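Local coordinates for gram-positive cocci surface proteins LPxTG domain-containing protein (Streptococcus pneumoniae, PDB 3NZ3) that binds mucin through this domain of a cell-wall-anchored surface protein, and so probably helps the bacterium adhere to host mucosal surfaces, at residues Glu64-Gly76 with Pro87-Lys101. Sequence-based numbering, arbitrary orientation.
Sequences EWTTGNWDEVISG and PTVESQEVTSDSSDK. With SO4 (sulfate ion), chain C.
G68 and V94 exchange two backbone hydrogen bonds, as do W70 with Q92 and V73 with V89, joining 68-74 and 88-94 into an antiparallel ladder. Between the last two pairs it is interrupted at D71-E72 and E90-S91, where the carbonyls of D71 and E90 turn instead to Q43 and R24. Past the V73/V89 pair the ladder continues through I74 and T88 to one last bond, from S75 N to P87 O (2.8 Å); P87 O also accepts from a water shared with S75 O, while S75 OG is bonded to I86 O.

At the opposite end a water donates to T66 O and accepts from S96 N. On the face bearing N69 and E93, two further waters link T67 OG1 with E93 OE2 and N69 ND2 with S91 OG. A direct bond here runs from T88 OG1 to E72 OE2 (2.8 Å), on the anti side of the carboxylate oxygen; OG1 lies anti to the backbone N (chi1 -178°), directed at the glutamate.

On the other face V94 CG2 sits over the five-membered ring of W70, 3.5 Å from its centroid, a CH-pi contact. S99 O lies at the ring edge, and NE1 bonds weakly to I22 O. The Q92 amide packs alongside, turned 65° from the ring; its NE2 donates almost straight to E93 O (3.0 Å), and its OE1 accepts a weak bond from K101 NZ. K101 NZ and S99 N both hold a sulfate, probably from crystallisation.

T95-S98 is a type I turn: S98 N donates to T95 O, T95 N to S98 OG (2.9 Å), and D97 N to T95 OG1, an ST turn. S96 CB makes a CH-pi contact over the five-membered ring of W65, toward its rim; K20 makes a cation-pi contact with this indole. The backbone bonds make a two-stranded antiparallel ribbon, broken midway, laid against strands 14-30, 39-53 and 101-107 of the elongated, all-beta, Ig-like mucin-binding domain.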
ATOM      1  N   GLU A  64      -0.940  20.300   7.956  1.00 19.84           N
ATOM      2  CA  GLU A  64      -0.132  19.286   7.288  1.00 19.56           C
ATOM      3  C   GLU A  64      -0.821  17.922   7.388  1.00 18.79           C
ATOM      4  O   GLU A  64      -1.556  17.664   8.341  1.00 18.50           O
ATOM      5  CB  GLU A  64       1.261  19.211   7.920  1.00 19.91           C
ATOM      6  CG  GLU A  64       2.108  20.468   7.750  1.00 21.73           C
ATOM      7  CD  GLU A  64       2.312  20.838   6.294  1.00 24.05           C
ATOM      8  OE1 GLU A  64       2.692  19.963   5.496  1.00 24.87           O
ATOM      9  OE2 GLU A  64       2.076  22.007   5.943  1.00 27.36           O
ATOM     10  N   TRP A  65      -0.573  17.060   6.407  1.00 18.16           N
ATOM     11  CA  TRP A  65      -1.052  15.678   6.442  1.00 17.43           C
ATOM     12  C   TRP A  65      -0.180  14.824   7.364  1.00 17.34           C
ATOM     13  O   TRP A  65       1.021  15.075   7.511  1.00 17.35           O
ATOM     14  CB  TRP A  65      -0.986  15.049   5.052  1.00 17.28           C
ATOM     15  CG  TRP A  65      -1.963  15.547   4.044  1.00 15.81           C
ATOM     16  CD1 TRP A  65      -1.751  16.532   3.104  1.00 14.90           C
ATOM     17  CD2 TRP A  65      -3.283  15.044   3.810  1.00 14.94           C
ATOM     18  NE1 TRP A  65      -2.874  16.679   2.324  1.00 13.99           N
ATOM     19  CE2 TRP A  65      -3.826  15.780   2.734  1.00 14.95           C
ATOM     20  CE3 TRP A  65      -4.069  14.048   4.418  1.00 15.26           C
ATOM     21  CZ2 TRP A  65      -5.127  15.558   2.251  1.00 14.95           C
ATOM     22  CZ3 TRP A  65      -5.354  13.824   3.938  1.00 14.56           C
ATOM     23  CH2 TRP A  65      -5.873  14.583   2.866  1.00 15.86           C
ATOM     24  N   THR A  66      -0.781  13.794   7.956  1.00 16.94           N
ATOM     25  CA  THR A  66      -0.023  12.788   8.690  1.00 16.66           C
ATOM     26  C   THR A  66       0.777  11.940   7.701  1.00 16.63           C
ATOM     27  O   THR A  66       0.648  12.099   6.484  1.00 16.26           O
ATOM     28  CB  THR A  66      -0.943  11.873   9.534  1.00 16.61           C
ATOM     29  OG1 THR A  66      -2.000  11.361   8.708  1.00 15.63           O
ATOM     30  CG2 THR A  66      -1.533  12.644  10.711  1.00 15.75           C
ATOM     31  N   THR A  67       1.620  11.059   8.229  1.00 16.91           N
ATOM     32  CA  THR A  67       2.369  10.119   7.404  1.00 17.01           C
ATOM     33  C   THR A  67       2.153   8.697   7.892  1.00 17.13           C
ATOM     34  O   THR A  67       1.754   8.468   9.041  1.00 16.76           O
ATOM     35  CB  THR A  67       3.878  10.398   7.432  1.00 17.24           C
ATOM     36  OG1 THR A  67       4.313  10.478   8.791  1.00 17.88           O
ATOM     37  CG2 THR A  67       4.215  11.691   6.696  1.00 17.30           C
ATOM     38  N   GLY A  68       2.439   7.743   7.014  1.00 17.54           N
ATOM     39  CA  GLY A  68       2.283   6.337   7.345  1.00 17.95           C
ATOM     40  C   GLY A  68       3.398   5.489   6.777  1.00 18.28           C
ATOM     41  O   GLY A  68       4.447   5.993   6.348  1.00 17.48           O
ATOM     42  N   ASN A  69       3.152   4.185   6.768  1.00 19.01           N
ATOM     43  CA  ASN A  69       4.150   3.212   6.366  1.00 19.79           C
ATOM     44  C   ASN A  69       3.448   1.937   5.923  1.00 19.70           C
ATOM     45  O   ASN A  69       2.563   1.432   6.635  1.00 19.79           O
ATOM     46  CB  ASN A  69       5.068   2.923   7.557  1.00 20.34           C
ATOM     47  CG  ASN A  69       6.314   2.156   7.173  1.00 22.62           C
ATOM     48  OD1 ASN A  69       6.418   0.956   7.437  1.00 26.51           O
ATOM     49  ND2 ASN A  69       7.280   2.848   6.570  1.00 23.77           N
ATOM     50  N   TRP A  70       3.816   1.437   4.743  1.00 19.46           N
ATOM     51  CA  TRP A  70       3.445   0.084   4.338  1.00 19.73           C
ATOM     52  C   TRP A  70       4.507  -0.855   4.897  1.00 20.32           C
ATOM     53  O   TRP A  70       5.690  -0.684   4.615  1.00 19.61           O
ATOM     54  CB  TRP A  70       3.382  -0.055   2.815  1.00 19.60           C
ATOM     55  CG  TRP A  70       2.286   0.736   2.160  1.00 19.18           C
ATOM     56  CD1 TRP A  70       1.018   0.910   2.622  1.00 19.07           C
ATOM     57  CD2 TRP A  70       2.353   1.429   0.903  1.00 19.70           C
ATOM     58  NE1 TRP A  70       0.292   1.680   1.747  1.00 19.14           N
ATOM     59  CE2 TRP A  70       1.086   2.013   0.683  1.00 19.41           C
ATOM     60  CE3 TRP A  70       3.361   1.616  -0.056  1.00 20.35           C
ATOM     61  CZ2 TRP A  70       0.798   2.776  -0.453  1.00 20.14           C
ATOM     62  CZ3 TRP A  70       3.074   2.378  -1.188  1.00 20.59           C
ATOM     63  CH2 TRP A  70       1.802   2.948  -1.374  1.00 20.35           C
ATOM     64  N   ASP A  71       4.080  -1.827   5.697  1.00 20.79           N
ATOM     65  CA  ASP A  71       5.009  -2.734   6.358  1.00 22.05           C
ATOM     66  C   ASP A  71       5.681  -3.683   5.369  1.00 22.12           C
ATOM     67  O   ASP A  71       5.131  -3.993   4.303  1.00 22.20           O
ATOM     68  CB  ASP A  71       4.298  -3.558   7.432  1.00 22.30           C
ATOM     69  CG  ASP A  71       3.872  -2.732   8.626  1.00 23.82           C
ATOM     70  OD1 ASP A  71       4.458  -1.655   8.865  1.00 25.00           O
ATOM     71  OD2 ASP A  71       2.934  -3.170   9.324  1.00 26.00           O
ATOM     72  N   GLU A  72       6.870  -4.140   5.742  1.00 22.50           N
ATOM     73  CA  GLU A  72       7.546  -5.217   5.029  1.00 22.50           C
ATOM     74  C   GLU A  72       6.662  -6.460   5.000  1.00 22.39           C
ATOM     75  O   GLU A  72       5.984  -6.783   5.987  1.00 21.92           O
ATOM     76  CB  GLU A  72       8.894  -5.544   5.695  1.00 23.09           C
ATOM     77  CG  GLU A  72       9.594  -6.755   5.082  1.00 24.33           C
ATOM     78  CD  GLU A  72      10.849  -7.208   5.821  1.00 27.58           C
ATOM     79  OE1 GLU A  72      10.917  -7.078   7.058  1.00 28.32           O
ATOM     80  OE2 GLU A  72      11.770  -7.722   5.146  1.00 29.31           O
ATOM     81  N   VAL A  73       6.657  -7.148   3.858  1.00 22.07           N
ATOM     82  CA  VAL A  73       5.957  -8.423   3.734  1.00 22.29           C
ATOM     83  C   VAL A  73       6.890  -9.483   3.148  1.00 22.67           C
ATOM     84  O   VAL A  73       7.289  -9.394   1.988  1.00 21.95           O
ATOM     85  CB  VAL A  73       4.672  -8.311   2.866  1.00 22.08           C
ATOM     86  CG1 VAL A  73       3.947  -9.645   2.812  1.00 21.92           C
ATOM     87  CG2 VAL A  73       3.733  -7.231   3.415  1.00 22.17           C
ATOM     88  N   ILE A  74       7.232 -10.476   3.965  1.00 23.68           N
ATOM     89  CA  ILE A  74       8.050 -11.610   3.523  1.00 24.65           C
ATOM     90  C   ILE A  74       7.201 -12.518   2.622  1.00 25.23           C
ATOM     91  O   ILE A  74       6.077 -12.887   2.980  1.00 25.05           O
ATOM     92  CB  ILE A  74       8.622 -12.397   4.736  1.00 24.69           C
ATOM     93  CG1 ILE A  74       9.516 -11.483   5.590  1.00 25.25           C
ATOM     94  CG2 ILE A  74       9.410 -13.633   4.282  1.00 24.58           C
ATOM     95  CD1 ILE A  74       9.694 -11.963   7.026  1.00 27.72           C
ATOM     96  N   SER A  75       7.726 -12.840   1.443  1.00 25.87           N
ATOM     97  CA  SER A  75       7.056 -13.756   0.521  1.00 26.66           C
ATOM     98  C   SER A  75       7.317 -15.185   0.981  1.00 27.55           C
ATOM     99  O   SER A  75       8.456 -15.651   0.955  1.00 28.22           O
ATOM    100  CB  SER A  75       7.566 -13.567  -0.911  1.00 26.15           C
ATOM    101  OG  SER A  75       7.571 -12.203  -1.304  1.00 25.24           O
ATOM    102  N   GLY A  76       6.267 -15.880   1.403  1.00 28.64           N
ATOM    103  CA  GLY A  76       6.422 -17.239   1.944  1.00 29.51           C
ATOM    104  C   GLY A  76       6.802 -18.259   0.884  1.00 29.88           C
ATOM    105  O   GLY A  76       6.617 -18.015  -0.310  1.00 30.26           O
ATOM    106  N   PRO A  87      12.024 -12.203  -2.454  1.00 22.98           N
ATOM    107  CA  PRO A  87      11.872 -12.885  -1.164  1.00 23.11           C
ATOM    108  C   PRO A  87      11.106 -12.051  -0.131  1.00 23.24           C
ATOM    109  O   PRO A  87      10.411 -12.604   0.728  1.00 22.92           O
ATOM    110  CB  PRO A  87      13.319 -13.124  -0.711  1.00 23.18           C
ATOM    111  CG  PRO A  87      14.141 -12.174  -1.502  1.00 23.48           C
ATOM    112  CD  PRO A  87      13.443 -12.016  -2.809  1.00 23.12           C
ATOM    113  N   THR A  88      11.229 -10.733  -0.223  1.00 23.64           N
ATOM    114  CA  THR A  88      10.512  -9.841   0.688  1.00 24.10           C
ATOM    115  C   THR A  88      10.216  -8.499   0.023  1.00 23.93           C
ATOM    116  O   THR A  88      11.071  -7.928  -0.657  1.00 24.01           O
ATOM    117  CB  THR A  88      11.269  -9.654   2.033  1.00 24.10           C
ATOM    118  OG1 THR A  88      10.505  -8.811   2.909  1.00 25.89           O
ATOM    119  CG2 THR A  88      12.645  -9.044   1.818  1.00 24.86           C
ATOM    120  N   VAL A  89       8.986  -8.022   0.210  1.00 23.84           N
ATOM    121  CA  VAL A  89       8.581  -6.698  -0.246  1.00 23.77           C
ATOM    122  C   VAL A  89       8.894  -5.714   0.893  1.00 23.96           C
ATOM    123  O   VAL A  89       8.398  -5.878   2.013  1.00 23.65           O
ATOM    124  CB  VAL A  89       7.076  -6.671  -0.640  1.00 23.79           C
ATOM    125  CG1 VAL A  89       6.616  -5.252  -0.959  1.00 23.61           C
ATOM    126  CG2 VAL A  89       6.812  -7.595  -1.841  1.00 23.88           C
ATOM    127  N   GLU A  90       9.729  -4.720   0.601  1.00 24.05           N
ATOM    128  CA  GLU A  90      10.255  -3.796   1.616  1.00 24.61           C
ATOM    129  C   GLU A  90       9.176  -2.870   2.167  1.00 24.28           C
ATOM    130  O   GLU A  90       8.206  -2.563   1.473  1.00 24.07           O
ATOM    131  CB  GLU A  90      11.400  -2.948   1.039  1.00 25.04           C
ATOM    132  CG  GLU A  90      12.582  -3.740   0.468  1.00 27.22           C
ATOM    133  CD  GLU A  90      13.355  -4.520   1.521  1.00 28.96           C
ATOM    134  OE1 GLU A  90      13.564  -3.991   2.634  0.30 29.13           O
ATOM    135  OE2 GLU A  90      13.762  -5.664   1.226  0.30 29.29           O
ATOM    136  N   SER A  91       9.345  -2.435   3.418  1.00 24.26           N
ATOM    137  CA  SER A  91       8.479  -1.400   3.988  1.00 24.13           C
ATOM    138  C   SER A  91       8.709  -0.091   3.229  1.00 23.91           C
ATOM    139  O   SER A  91       9.792   0.130   2.686  1.00 23.82           O
ATOM    140  CB  SER A  91       8.736  -1.212   5.487  1.00 24.00           C
ATOM    141  OG  SER A  91      10.006  -0.638   5.726  1.00 25.81           O
ATOM    142  N   GLN A  92       7.686   0.761   3.169  1.00 23.27           N
ATOM    143  CA  GLN A  92       7.792   2.025   2.441  1.00 23.16           C
ATOM    144  C   GLN A  92       7.034   3.141   3.154  1.00 22.79           C
ATOM    145  O   GLN A  92       5.885   2.949   3.553  1.00 21.98           O
ATOM    146  CB  GLN A  92       7.257   1.877   1.010  1.00 23.22           C
ATOM    147  CG  GLN A  92       7.570   3.074   0.098  1.00 24.66           C
ATOM    148  CD  GLN A  92       6.536   3.282  -0.996  1.00 26.67           C
ATOM    149  OE1 GLN A  92       6.467   2.517  -1.960  1.00 27.53           O
ATOM    150  NE2 GLN A  92       5.732   4.338  -0.858  1.00 27.69           N
ATOM    151  N   GLU A  93       7.677   4.301   3.298  1.00 22.56           N
ATOM    152  CA  GLU A  93       7.015   5.494   3.842  1.00 22.54           C
ATOM    153  C   GLU A  93       5.880   5.932   2.919  1.00 22.04           C
ATOM    154  O   GLU A  93       6.017   5.918   1.691  1.00 21.76           O
ATOM    155  CB  GLU A  93       8.005   6.653   4.029  1.00 23.17           C
ATOM    156  CG  GLU A  93       7.431   7.829   4.850  1.00 24.58           C
ATOM    157  CD  GLU A  93       8.237   9.128   4.734  1.00 25.59           C
ATOM    158  OE1 GLU A  93       8.994   9.301   3.755  0.50 25.00           O
ATOM    159  OE2 GLU A  93       8.080   9.987   5.627  0.50 25.93           O
ATOM    160  N   VAL A  94       4.758   6.303   3.526  1.00 21.36           N
ATOM    161  CA  VAL A  94       3.588   6.776   2.803  1.00 20.83           C
ATOM    162  C   VAL A  94       3.319   8.223   3.233  1.00 20.82           C
ATOM    163  O   VAL A  94       3.203   8.522   4.426  1.00 20.31           O
ATOM    164  CB  VAL A  94       2.338   5.879   3.070  1.00 20.63           C
ATOM    165  CG1 VAL A  94       1.130   6.358   2.268  1.00 20.19           C
ATOM    166  CG2 VAL A  94       2.626   4.421   2.720  1.00 20.75           C
ATOM    167  N   THR A  95       3.263   9.121   2.257  1.00 20.81           N
ATOM    168  CA  THR A  95       2.942  10.525   2.522  1.00 21.04           C
ATOM    169  C   THR A  95       1.754  10.894   1.653  1.00 20.99           C
ATOM    170  O   THR A  95       1.331  10.096   0.818  1.00 20.28           O
ATOM    171  CB  THR A  95       4.121  11.473   2.196  1.00 21.48           C
ATOM    172  OG1 THR A  95       4.299  11.552   0.774  1.00 21.75           O
ATOM    173  CG2 THR A  95       5.413  11.020   2.867  1.00 21.70           C
ATOM    174  N   SER A  96       1.222  12.102   1.829  1.00 21.31           N
ATOM    175  CA  SER A  96       0.071  12.539   1.040  1.00 21.98           C
ATOM    176  C   SER A  96       0.363  12.617  -0.462  1.00 22.47           C
ATOM    177  O   SER A  96      -0.560  12.644  -1.270  1.00 22.51           O
ATOM    178  CB  SER A  96      -0.460  13.882   1.542  1.00 21.84           C
ATOM    179  OG  SER A  96       0.539  14.887   1.466  1.00 22.53           O
ATOM    180  N   ASP A  97       1.643  12.639  -0.823  1.00 23.56           N
ATOM    181  CA  ASP A  97       2.052  12.672  -2.225  1.00 24.56           C
ATOM    182  C   ASP A  97       2.193  11.275  -2.844  1.00 24.94           C
ATOM    183  O   ASP A  97       2.297  11.148  -4.068  1.00 25.16           O
ATOM    184  CB  ASP A  97       3.354  13.464  -2.385  1.00 25.00           C
ATOM    185  CG  ASP A  97       3.202  14.928  -1.980  1.00 26.38           C
ATOM    186  OD1 ASP A  97       2.207  15.572  -2.385  1.00 26.72           O
ATOM    187  OD2 ASP A  97       4.079  15.423  -1.244  1.00 27.61           O
ATOM    188  N   SER A  98       2.191  10.238  -2.002  1.00 24.88           N
ATOM    189  CA  SER A  98       2.306   8.850  -2.468  1.00 25.21           C
ATOM    190  C   SER A  98       1.108   8.435  -3.327  1.00 25.66           C
ATOM    191  O   SER A  98      -0.020   8.875  -3.090  1.00 25.94           O
ATOM    192  CB  SER A  98       2.453   7.885  -1.284  1.00 24.78           C
ATOM    193  OG  SER A  98       3.555   8.229  -0.461  1.00 24.26           O
ATOM    194  N   SER A  99       1.367   7.604  -4.334  1.00 26.07           N
ATOM    195  CA  SER A  99       0.299   6.986  -5.122  1.00 26.41           C
ATOM    196  C   SER A  99       0.103   5.530  -4.693  1.00 26.03           C
ATOM    197  O   SER A  99       0.985   4.943  -4.064  1.00 26.03           O
ATOM    198  CB  SER A  99       0.608   7.067  -6.623  1.00 26.54           C
ATOM    199  OG  SER A  99       1.385   5.961  -7.068  1.00 28.55           O
ATOM    200  N   ASP A 100      -1.057   4.963  -5.023  1.00 25.92           N
ATOM    201  CA  ASP A 100      -1.315   3.541  -4.805  1.00 26.01           C
ATOM    202  C   ASP A 100      -0.261   2.724  -5.541  1.00 26.09           C
ATOM    203  O   ASP A 100       0.246   3.150  -6.581  1.00 26.00           O
ATOM    204  CB  ASP A 100      -2.702   3.145  -5.313  1.00 26.03           C
ATOM    205  CG  ASP A 100      -3.831   3.775  -4.512  1.00 26.81           C
ATOM    206  OD1 ASP A 100      -3.631   4.139  -3.333  1.00 24.58           O
ATOM    207  OD2 ASP A 100      -4.942   3.891  -5.069  1.00 28.68           O
ATOM    208  N   LYS A 101       0.086   1.568  -4.986  1.00 25.52           N
ATOM    209  CA  LYS A 101       1.080   0.700  -5.608  1.00 25.60           C
ATOM    210  C   LYS A 101       0.569  -0.732  -5.698  1.00 25.32           C
ATOM    211  O   LYS A 101      -0.232  -1.178  -4.868  1.00 24.91           O
ATOM    212  CB  LYS A 101       2.410   0.730  -4.839  1.00 25.50           C
ATOM    213  CG  LYS A 101       3.156   2.055  -4.862  1.00 27.08           C
ATOM    214  CD  LYS A 101       3.951   2.259  -6.148  1.00 29.14           C
ATOM    215  CE  LYS A 101       4.792   3.531  -6.081  1.00 31.31           C
ATOM    216  NZ  LYS A 101       5.777   3.535  -4.941  1.00 32.46           N
TER
HETATM  217  S   SO4 C 401       5.876   7.286  -5.201  0.50 38.91           S
HETATM  218  O1  SO4 C 401       4.439   7.528  -5.130  0.50 37.65           O
HETATM  219  O2  SO4 C 401       6.288   6.467  -4.065  0.50 38.57           O
HETATM  220  O3  SO4 C 401       6.186   6.588  -6.446  0.50 38.38           O
HETATM  221  O4  SO4 C 401       6.603   8.549  -5.163  0.50 38.53           O
HETATM  222  O   HOH W   1       1.906  13.159   4.324  1.00 15.34           O
HETATM  223  O   HOH W   2       7.068   9.375   8.587  1.00 42.47           O
HETATM  224  O   HOH W   3       9.799   2.546   5.753  1.00 34.87           O
HETATM  225  O   HOH W   4      11.199 -15.058   1.447  1.00 36.94           O